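Local coordinates for protein alpha-L-rhamnosidase (Streptomyces avermitilis, PDB 3W5M) that hydrolyses terminal non-reducing alpha-L-rhamnose residues from alpha-L-rhamnosides, releasing rhamnose from citrus flavonoids and gum arabic, at residues 27-32 with 88-93; 513-518 with 576-581; 521-526 with 551-556. All coordinates share one frame; numbering follows the deposited sequence.

Contact 1 (27-32 with 88-93); sequences LSWPMA and WSVRVW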
loop_
_atom_site.group_PDB
_atom_site.type_symbol
_atom_site.label_atom_id
_atom_site.label_comp_id
_atom_site.label_asym_id
_atom_site.label_seq_id
_atom_site.Cartn_x
_atom_site.Cartn_y
_atom_site.Cartn_z
ATOM N N LEU A 27 25.484 6.512 6.422
ATOM C CA LEU A 27 25.439 7.037 7.785
ATOM C C LEU A 27 25.074 8.517 7.737
ATOM O O LEU A 27 25.504 9.244 6.814
ATOM C CB LEU A 27 26.840 6.871 8.402
ATOM C CG LEU A 27 27.408 5.441 8.428
ATOM C CD1 LEU A 27 28.835 5.481 8.967
ATOM C CD2 LEU A 27 26.542 4.562 9.295
ATOM N N SER A 28 24.293 8.980 8.715
ATOM C CA SER A 28 23.897 10.387 8.780
ATOM C C SER A 28 24.054 10.934 10.190
ATOM O O SER A 28 23.796 10.211 11.168
ATOM C CB SER A 28 22.439 10.573 8.344
ATOM O OG SER A 28 22.265 10.292 6.942
ATOM N N TRP A 29 24.459 12.192 10.301
ATOM C CA TRP A 29 24.627 12.840 11.622
ATOM C C TRP A 29 24.067 14.266 11.672
ATOM O O TRP A 29 24.799 15.243 11.511
ATOM C CB TRP A 29 26.080 12.745 12.143
ATOM C CG TRP A 29 27.168 13.102 11.142
ATOM C CD1 TRP A 29 27.700 14.340 10.909
ATOM C CD2 TRP A 29 27.872 12.198 10.282
ATOM N NE1 TRP A 29 28.673 14.259 9.934
ATOM C CE2 TRP A 29 28.800 12.964 9.539
ATOM C CE3 TRP A 29 27.790 10.815 10.049
ATOM C CZ2 TRP A 29 29.657 12.400 8.592
ATOM C CZ3 TRP A 29 28.673 10.243 9.134
ATOM C CH2 TRP A 29 29.580 11.040 8.400
ATOM N N PRO A 30 22.750 14.386 11.906
ATOM C CA PRO A 30 22.213 15.720 12.170
ATOM C C PRO A 30 23.004 16.341 13.338
ATOM O O PRO A 30 23.427 15.621 14.268
ATOM C CB PRO A 30 20.756 15.443 12.590
ATOM C CG PRO A 30 20.452 14.037 12.154
ATOM C CD PRO A 30 21.769 13.314 12.139
ATOM N N MET A 31 23.249 17.640 13.279
ATOM C CA MET A 31 23.972 18.300 14.362
ATOM C C MET A 31 23.122 19.419 14.972
ATOM O O MET A 31 22.227 19.942 14.324
ATOM C CB MET A 31 25.300 18.847 13.857
ATOM C CG MET A 31 26.352 17.780 13.539
ATOM S SD MET A 31 27.542 18.419 12.318
ATOM C CE MET A 31 26.575 18.327 10.809
ATOM N N ALA A 32 23.399 19.765 16.225
ATOM C CA ALA A 32 22.679 20.856 16.897
ATOM C C ALA A 32 23.664 21.835 17.493
ATOM O O ALA A 32 24.735 21.443 17.955
ATOM C CB ALA A 32 21.756 20.307 17.980
ATOM N N TRP A 88 29.001 2.134 16.131
ATOM C CA TRP A 88 29.628 3.261 15.502
ATOM C C TRP A 88 29.401 4.564 16.228
ATOM O O TRP A 88 28.477 4.724 17.008
ATOM C CB TRP A 88 29.250 3.389 14.013
ATOM C CG TRP A 88 27.842 3.894 13.758
ATOM C CD1 TRP A 88 26.691 3.223 13.966
ATOM C CD2 TRP A 88 27.486 5.186 13.259
ATOM N NE1 TRP A 88 25.611 4.026 13.640
ATOM C CE2 TRP A 88 26.079 5.228 13.180
ATOM C CE3 TRP A 88 28.224 6.306 12.848
ATOM C CZ2 TRP A 88 25.383 6.345 12.694
ATOM C CZ3 TRP A 88 27.534 7.441 12.385
ATOM C CH2 TRP A 88 26.119 7.442 12.308
ATOM N N SER A 89 30.272 5.497 15.910
ATOM C CA SER A 89 30.295 6.789 16.517
ATOM C C SER A 89 30.932 7.708 15.507
ATOM O O SER A 89 31.769 7.292 14.720
ATOM C CB SER A 89 31.135 6.738 17.794
ATOM O OG SER A 89 30.915 7.891 18.583
ATOM N N VAL A 90 30.524 8.964 15.526
ATOM C CA VAL A 90 31.114 9.978 14.660
ATOM C C VAL A 90 31.375 11.258 15.486
ATOM O O VAL A 90 30.716 11.507 16.517
ATOM C CB VAL A 90 30.192 10.285 13.439
ATOM C CG1 VAL A 90 28.834 10.841 13.873
ATOM C CG2 VAL A 90 30.852 11.218 12.451
ATOM N N ARG A 91 32.342 12.033 15.033
ATOM C CA ARG A 91 32.601 13.365 15.559
ATOM C C ARG A 91 32.942 14.225 14.375
ATOM O O ARG A 91 33.337 13.721 13.322
ATOM C CB ARG A 91 33.733 13.384 16.608
ATOM C CG ARG A 91 35.097 12.979 16.087
ATOM C CD ARG A 91 36.167 13.478 17.044
ATOM N NE ARG A 91 37.484 12.976 16.684
ATOM C CZ ARG A 91 38.548 13.065 17.473
ATOM N NH1 ARG A 91 38.428 13.635 18.668
ATOM N NH2 ARG A 91 39.723 12.585 17.062
ATOM N N VAL A 92 32.739 15.526 14.525
ATOM C CA VAL A 92 32.969 16.444 13.429
ATOM C C VAL A 92 33.766 17.639 13.922
ATOM O O VAL A 92 33.844 17.898 15.136
ATOM C CB VAL A 92 31.626 16.976 12.862
ATOM C CG1 VAL A 92 30.747 15.843 12.345
ATOM C CG2 VAL A 92 30.886 17.769 13.927
ATOM N N TRP A 93 34.311 18.367 12.962
ATOM C CA TRP A 93 35.001 19.627 13.178
ATOM C C TRP A 93 34.195 20.742 12.513
ATOM O O TRP A 93 33.843 20.647 11.325
ATOM C CB TRP A 93 36.415 19.561 12.585
ATOM C CG TRP A 93 37.340 18.648 13.370
ATOM C CD1 TRP A 93 38.304 19.036 14.274
ATOM C CD2 TRP A 93 37.391 17.203 13.331
ATOM N NE1 TRP A 93 38.933 17.928 14.798
ATOM C CE2 TRP A 93 38.395 16.795 14.238
ATOM C CE3 TRP A 93 36.688 16.219 12.617
ATOM C CZ2 TRP A 93 38.707 15.438 14.454
ATOM C CZ3 TRP A 93 36.996 14.881 12.833
ATOM C CH2 TRP A 93 38.002 14.501 13.733
#
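Trp-88 and Trp-29, the residues with the most surface buried here, each take an aliphatic group from across the contact onto the face of a ring. On Trp-88 the group is a methyl of Leu-27: CD2 stands 3.9 Å from the centroid of the six-membered ring, only 8° off its normal, a clear CH-pi contact. At the edge of the same indole, in its plane, the carbonyl O of Ser-28 approaches CH2 at 3.8 Å. Trp-29 repeats the theme with Val-90, whose CG2 lies 3.8 Å from the centroid of its six-membered ring. The other methyl of Val-90, CG1, packs against CB and CG of Trp-29, so the valine straddles the root and the face of the indole. Trp-29 holds CG between its backbone N and carbonyl carbon (chi1 47°), which lays the ring across Val-90 and brings its pyrrole side to Val-92, with NE1 3.6 Å from CG1. That NE1 donates its hydrogen bond elsewhere, to Gln-40 OE1. Farther along, Met-31 SD meets Val-92 CG2 at 3.8 Å. Strands 26-32 and 85-94 belong to different sheets, and their facing side chains form part of the core of the N-terminal immunoglobulin-like beta-sandwich. A leucine in place of Trp-29 would probably open a gap over Val-90 and Val-92 and leave Gln-40 without its indole N-H. Between the two segments the side-chain contacts are overwhelmingly apolar, which implies that shape and ring-face complementarity, rather than directional polar bonds, join the two layers at this point.

Contact 2 (513-518 with 576-581); sequences LRVSGD and TGFPGK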
loop_
_atom_site.group_PDB
_atom_site.type_symbol
_atom_site.label_atom_id
_atom_site.label_comp_id
_atom_site.label_asym_id
_atom_site.label_seq_id
_atom_site.Cartn_x
_atom_site.Cartn_y
_atom_site.Cartn_z
ATOM N N LEU A 513 -12.687 -6.081 17.677
ATOM C CA LEU A 513 -14.064 -6.308 18.097
ATOM C C LEU A 513 -14.011 -6.883 19.503
ATOM O O LEU A 513 -13.245 -7.843 19.740
ATOM C CB LEU A 513 -14.712 -7.311 17.157
ATOM C CG LEU A 513 -16.105 -7.834 17.477
ATOM C CD1 LEU A 513 -17.158 -6.712 17.394
ATOM C CD2 LEU A 513 -16.453 -9.012 16.583
ATOM N N ARG A 514 -14.773 -6.273 20.430
ATOM C CA ARG A 514 -15.021 -6.872 21.749
ATOM C C ARG A 514 -16.485 -7.287 21.800
ATOM O O ARG A 514 -17.376 -6.512 21.440
ATOM C CB ARG A 514 -14.733 -5.923 22.920
ATOM C CG ARG A 514 -13.378 -5.234 22.949
ATOM C CD ARG A 514 -12.191 -6.193 23.024
ATOM N NE ARG A 514 -12.211 -7.062 24.208
ATOM C CZ ARG A 514 -11.748 -6.727 25.408
ATOM N NH1 ARG A 514 -11.226 -5.524 25.614
ATOM N NH2 ARG A 514 -11.814 -7.607 26.406
ATOM N N VAL A 515 -16.738 -8.524 22.201
ATOM C CA VAL A 515 -18.098 -9.057 22.199
ATOM C C VAL A 515 -18.235 -10.171 23.243
ATOM O O VAL A 515 -17.322 -10.969 23.446
ATOM C CB VAL A 515 -18.514 -9.550 20.789
ATOM C CG1 VAL A 515 -17.565 -10.647 20.279
ATOM C CG2 VAL A 515 -19.962 -10.017 20.755
ATOM N N SER A 516 -19.377 -10.199 23.925
ATOM C CA SER A 516 -19.687 -11.286 24.860
ATOM C C SER A 516 -20.969 -11.908 24.406
ATOM O O SER A 516 -21.912 -11.205 24.047
ATOM C CB SER A 516 -19.886 -10.780 26.284
ATOM O OG SER A 516 -18.799 -9.989 26.706
ATOM N N GLY A 517 -21.033 -13.230 24.430
ATOM C CA GLY A 517 -22.239 -13.895 23.953
ATOM C C GLY A 517 -22.075 -15.396 23.893
ATOM O O GLY A 517 -21.011 -15.947 24.243
ATOM N N ASP A 518 -23.117 -16.057 23.421
ATOM C CA ASP A 518 -23.117 -17.510 23.367
ATOM C C ASP A 518 -22.149 -18.045 22.326
ATOM O O ASP A 518 -22.005 -17.438 21.243
ATOM C CB ASP A 518 -24.534 -18.009 23.117
ATOM C CG ASP A 518 -25.460 -17.747 24.325
ATOM O OD1 ASP A 518 -24.921 -17.485 25.430
ATOM O OD2 ASP A 518 -26.697 -17.781 24.163
ATOM N N THR A 576 -23.570 -6.684 12.166
ATOM C CA THR A 576 -24.791 -7.491 12.242
ATOM C C THR A 576 -24.523 -8.778 13.044
ATOM O O THR A 576 -23.390 -9.256 13.102
ATOM C CB THR A 576 -25.341 -7.830 10.862
ATOM O OG1 THR A 576 -24.363 -8.560 10.138
ATOM C CG2 THR A 576 -25.687 -6.547 10.073
ATOM N N GLY A 577 -25.553 -9.331 13.678
ATOM C CA GLY A 577 -25.380 -10.536 14.504
ATOM C C GLY A 577 -24.829 -10.337 15.895
ATOM O O GLY A 577 -24.587 -11.331 16.606
ATOM N N PHE A 578 -24.622 -9.077 16.299
ATOM C CA PHE A 578 -24.118 -8.755 17.624
ATOM C C PHE A 578 -25.158 -9.206 18.660
ATOM O O PHE A 578 -26.361 -9.024 18.446
ATOM C CB PHE A 578 -23.844 -7.252 17.747
ATOM C CG PHE A 578 -22.895 -6.887 18.849
ATOM C CD1 PHE A 578 -21.513 -6.836 18.614
ATOM C CD2 PHE A 578 -23.366 -6.592 20.136
ATOM C CE1 PHE A 578 -20.635 -6.501 19.622
ATOM C CE2 PHE A 578 -22.480 -6.260 21.146
ATOM C CZ PHE A 578 -21.114 -6.212 20.897
ATOM N N PRO A 579 -24.709 -9.835 19.750
ATOM C CA PRO A 579 -25.704 -10.161 20.781
ATOM C C PRO A 579 -25.980 -8.942 21.658
ATOM O O PRO A 579 -25.118 -8.517 22.436
ATOM C CB PRO A 579 -25.027 -11.283 21.576
ATOM C CG PRO A 579 -23.558 -11.063 21.385
ATOM C CD PRO A 579 -23.395 -10.453 20.022
ATOM N N GLY A 580 -27.167 -8.365 21.526
ATOM C CA GLY A 580 -27.478 -7.155 22.264
ATOM C C GLY A 580 -27.105 -5.951 21.435
ATOM O O GLY A 580 -27.182 -5.987 20.213
ATOM N N LYS A 581 -26.685 -4.885 22.097
ATOM C CA LYS A 581 -26.404 -3.642 21.391
ATOM C C LYS A 581 -24.932 -3.295 21.501
ATOM O O LYS A 581 -24.408 -3.153 22.606
ATOM C CB LYS A 581 -27.275 -2.495 21.924
ATOM C CG LYS A 581 -28.733 -2.523 21.480
ATOM C CD LYS A 581 -29.628 -1.842 22.519
ATOM C CE LYS A 581 -30.931 -1.313 21.929
ATOM N NZ LYS A 581 -31.872 -2.375 21.470
#
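Val-515 lays its CG2 methyl over one face of the Phe-578 ring, 4.1 Å from the centroid and 25° off the normal, so that it sits toward the rim by CE1 rather than over the middle. Beside the ring the same methyl also meets Pro-579, whose CD comes to 3.5 Å from Val-515 CG2; valine and proline cross at about a right angle. One branch of a single valine thus serves both Phe-578 and Pro-579. It can do so because CG2 is anti to the Val-515 backbone N, while CG1 sits between the backbone N and the carbonyl carbon (chi1 59°). The ring edge of Phe-578 is used as well: Leu-513 CD1 lies near its plane, 4.1 Å from CE1, and the carbonyl O of Arg-514, also near the ring plane, lies 3.7 Å from CE1. In fold terms, strand 510-515 and the residues after it are met here by the loop joining strands 572-576 and 587-594, within the concanavalin-like beta-sandwich domain of this family 78 glycoside hydrolase. Strand 587-594, into which the loop leads, pairs directly with 510-515, so Phe-578 and Pro-579 rest on a neighbour of the strand that follows them. Further along the chain the carbonyl O of Ser-516 comes 3.1 Å from Pro-579 CG, a tight approach. Gly-517 comes next, its CA 4.0 Å from the same CG; a CB there would run into the proline ring. Val-515 also packs on Leu-553, and Phe-578 touches Ser-586 near the end of the loop.

Contact 3 (521-526 with 551-556); sequences TTVRLR and YTLKGQ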
loop_
_atom_site.group_PDB
_atom_site.type_symbol
_atom_site.label_atom_id
_atom_site.label_comp_id
_atom_site.label_asym_id
_atom_site.label_seq_id
_atom_site.Cartn_x
_atom_site.Cartn_y
_atom_site.Cartn_z
ATOM N N THR A 521 -22.429 -17.873 18.191
ATOM C CA THR A 521 -22.997 -16.609 17.662
ATOM C C THR A 521 -22.033 -16.084 16.591
ATOM O O THR A 521 -20.851 -16.006 16.843
ATOM C CB THR A 521 -23.170 -15.557 18.770
ATOM O OG1 THR A 521 -23.877 -16.146 19.880
ATOM C CG2 THR A 521 -23.948 -14.349 18.260
ATOM N N THR A 522 -22.550 -15.757 15.417
ATOM C CA THR A 522 -21.727 -15.133 14.349
ATOM C C THR A 522 -21.937 -13.627 14.124
ATOM O O THR A 522 -23.026 -13.191 13.758
ATOM C CB THR A 522 -21.902 -15.905 13.038
ATOM O OG1 THR A 522 -21.520 -17.267 13.272
ATOM C CG2 THR A 522 -21.021 -15.309 11.895
ATOM N N VAL A 523 -20.866 -12.848 14.314
ATOM C CA VAL A 523 -20.913 -11.399 14.088
ATOM C C VAL A 523 -20.250 -11.117 12.753
ATOM O O VAL A 523 -19.177 -11.630 12.485
ATOM C CB VAL A 523 -20.178 -10.613 15.177
ATOM C CG1 VAL A 523 -20.337 -9.108 14.957
ATOM C CG2 VAL A 523 -20.728 -10.991 16.540
ATOM N N ARG A 524 -20.909 -10.296 11.957
ATOM C CA ARG A 524 -20.378 -9.870 10.672
ATOM C C ARG A 524 -20.048 -8.379 10.699
ATOM O O ARG A 524 -20.800 -7.573 11.235
ATOM C CB ARG A 524 -21.365 -10.182 9.558
ATOM C CG ARG A 524 -21.306 -11.625 9.125
ATOM C CD ARG A 524 -22.396 -11.980 8.135
ATOM N NE ARG A 524 -22.656 -13.412 8.234
ATOM C CZ ARG A 524 -23.378 -13.962 9.206
ATOM N NH1 ARG A 524 -23.927 -13.192 10.143
ATOM N NH2 ARG A 524 -23.563 -15.272 9.232
ATOM N N LEU A 525 -18.897 -8.017 10.127
ATOM C CA LEU A 525 -18.436 -6.627 10.117
ATOM C C LEU A 525 -18.180 -6.267 8.686
ATOM O O LEU A 525 -17.248 -6.792 8.091
ATOM C CB LEU A 525 -17.108 -6.468 10.871
ATOM C CG LEU A 525 -17.063 -7.060 12.288
ATOM C CD1 LEU A 525 -15.659 -6.974 12.870
ATOM C CD2 LEU A 525 -18.079 -6.352 13.177
ATOM N N ARG A 526 -18.977 -5.358 8.155
ATOM C CA ARG A 526 -18.733 -4.798 6.823
ATOM C C ARG A 526 -18.130 -3.400 6.964
ATOM O O ARG A 526 -18.360 -2.701 7.950
ATOM C CB ARG A 526 -20.000 -4.778 5.977
ATOM C CG ARG A 526 -20.497 -6.170 5.590
ATOM C CD ARG A 526 -21.438 -6.164 4.396
ATOM N NE ARG A 526 -22.599 -5.297 4.608
ATOM C CZ ARG A 526 -23.149 -4.522 3.673
ATOM N NH1 ARG A 526 -22.662 -4.508 2.436
ATOM N NH2 ARG A 526 -24.186 -3.754 3.986
ATOM N N TYR A 551 -16.837 -13.241 12.623
ATOM C CA TYR A 551 -16.287 -13.837 13.825
ATOM C C TYR A 551 -17.351 -14.672 14.520
ATOM O O TYR A 551 -18.419 -14.171 14.793
ATOM C CB TYR A 551 -15.827 -12.750 14.805
ATOM C CG TYR A 551 -15.297 -13.276 16.129
ATOM C CD1 TYR A 551 -14.041 -13.898 16.209
ATOM C CD2 TYR A 551 -16.048 -13.158 17.302
ATOM C CE1 TYR A 551 -13.552 -14.385 17.413
ATOM C CE2 TYR A 551 -15.559 -13.635 18.528
ATOM C CZ TYR A 551 -14.312 -14.241 18.581
ATOM O OH TYR A 551 -13.813 -14.736 19.765
ATOM N N THR A 552 -17.033 -15.932 14.811
ATOM C CA THR A 552 -17.962 -16.825 15.509
ATOM C C THR A 552 -17.443 -17.016 16.930
ATOM O O THR A 552 -16.300 -17.372 17.129
ATOM C CB THR A 552 -18.097 -18.177 14.783
ATOM O OG1 THR A 552 -18.601 -17.943 13.477
ATOM C CG2 THR A 552 -19.092 -19.097 15.514
ATOM N N LEU A 553 -18.295 -16.765 17.918
ATOM C CA LEU A 553 -17.886 -16.753 19.327
ATOM C C LEU A 553 -17.617 -18.135 19.912
ATOM O O LEU A 553 -18.240 -19.113 19.494
ATOM C CB LEU A 553 -18.977 -16.085 20.160
ATOM C CG LEU A 553 -18.946 -14.554 20.229
ATOM C CD1 LEU A 553 -19.271 -13.921 18.880
ATOM C CD2 LEU A 553 -19.946 -14.063 21.285
ATOM N N LYS A 554 -16.694 -18.187 20.874
ATOM C CA LYS A 554 -16.448 -19.420 21.657
ATOM C C LYS A 554 -17.223 -19.438 22.999
ATOM O O LYS A 554 -17.170 -20.424 23.726
ATOM C CB LYS A 554 -14.954 -19.677 21.869
ATOM C CG LYS A 554 -14.238 -18.639 22.727
ATOM C CD LYS A 554 -12.744 -18.878 22.824
ATOM C CE LYS A 554 -12.045 -17.607 23.256
ATOM N NZ LYS A 554 -10.603 -17.871 23.483
ATOM N N GLY A 555 -17.920 -18.342 23.315
ATOM C CA GLY A 555 -18.702 -18.210 24.564
ATOM C C GLY A 555 -17.858 -18.116 25.801
ATOM O O GLY A 555 -18.113 -18.807 26.791
ATOM N N GLN A 556 -16.859 -17.248 25.771
ATOM C CA GLN A 556 -15.878 -17.203 26.831
ATOM C C GLN A 556 -15.587 -15.772 27.252
ATOM O O GLN A 556 -14.556 -15.218 26.871
ATOM C CB GLN A 556 -14.595 -17.876 26.348
ATOM C CG GLN A 556 -13.749 -18.492 27.428
ATOM C CD GLN A 556 -14.027 -19.968 27.576
ATOM O OE1 GLN A 556 -13.538 -20.780 26.791
ATOM N NE2 GLN A 556 -14.814 -20.327 28.593
#
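Three backbone hydrogen bonds lace Thr-521 and Val-523 to Tyr-551 and Leu-553. Val-523 and Tyr-551 form an antiparallel hydrogen-bonded pair, Val-523 N giving to Tyr-551 O and Tyr-551 N returning to Val-523 O, each at 2.8 Å. Two residues along each segment, Leu-553 N reaches Thr-521 O at 2.9 Å, with an N-H...O angle of 164°. Between these lies the non-hydrogen-bonded pair of Thr-522 and Thr-552, whose side chains share one face of the sheet and meet through their hydroxyls, OG1 to OG1 at 3.0 Å. Both threonines keep OG1 beside the backbone N (chi1 -58° and -61°), and the matching rotamers bring the two oxygens together across the strands. Thr-522 CA and Thr-552 CA add weaker CA-H...O contacts to the carbonyls of Tyr-551 and Thr-521. Next to Val-523 the packing is mainly apolar: its CG2 touches Leu-553 CD1 at 4.0 Å, and that CD1 also lies against the carbonyl O of Thr-521. The phenol of Tyr-551 leads away from this strand; its OH is hydrogen-bonded to Glu-559, and its ring meets that of Tyr-561. In the beta-sandwich, strand 522-528 is flanked by 548-552 and by 572-576, while 436-440 lies beyond 548-552. Tyr-551 reaches Val-515 of strand 510-515, and Val-523 rests on Val-575.

How the contacts relate
Contacts 2 and 3 form one neighbourhood: their centres are 7 Å apart, and contact 3 is nested in the chain between the two segments of contact 2. They are joined by a probable hydrogen bond between Thr-576 O and Arg-524 N (2.9 Å), and by packing of Leu-553 CD2 near Gly-517 N and of Thr-521 CG2 near Gly-577 O. Contact 1 lies in another domain, its centre about 55 Å from that of contact 2 and 54 Å from that of contact 3. All three lie away from the rhamnose and calcium sites; they belong to beta domains of an enzyme that also carries an (alpha/alpha)6-barrel.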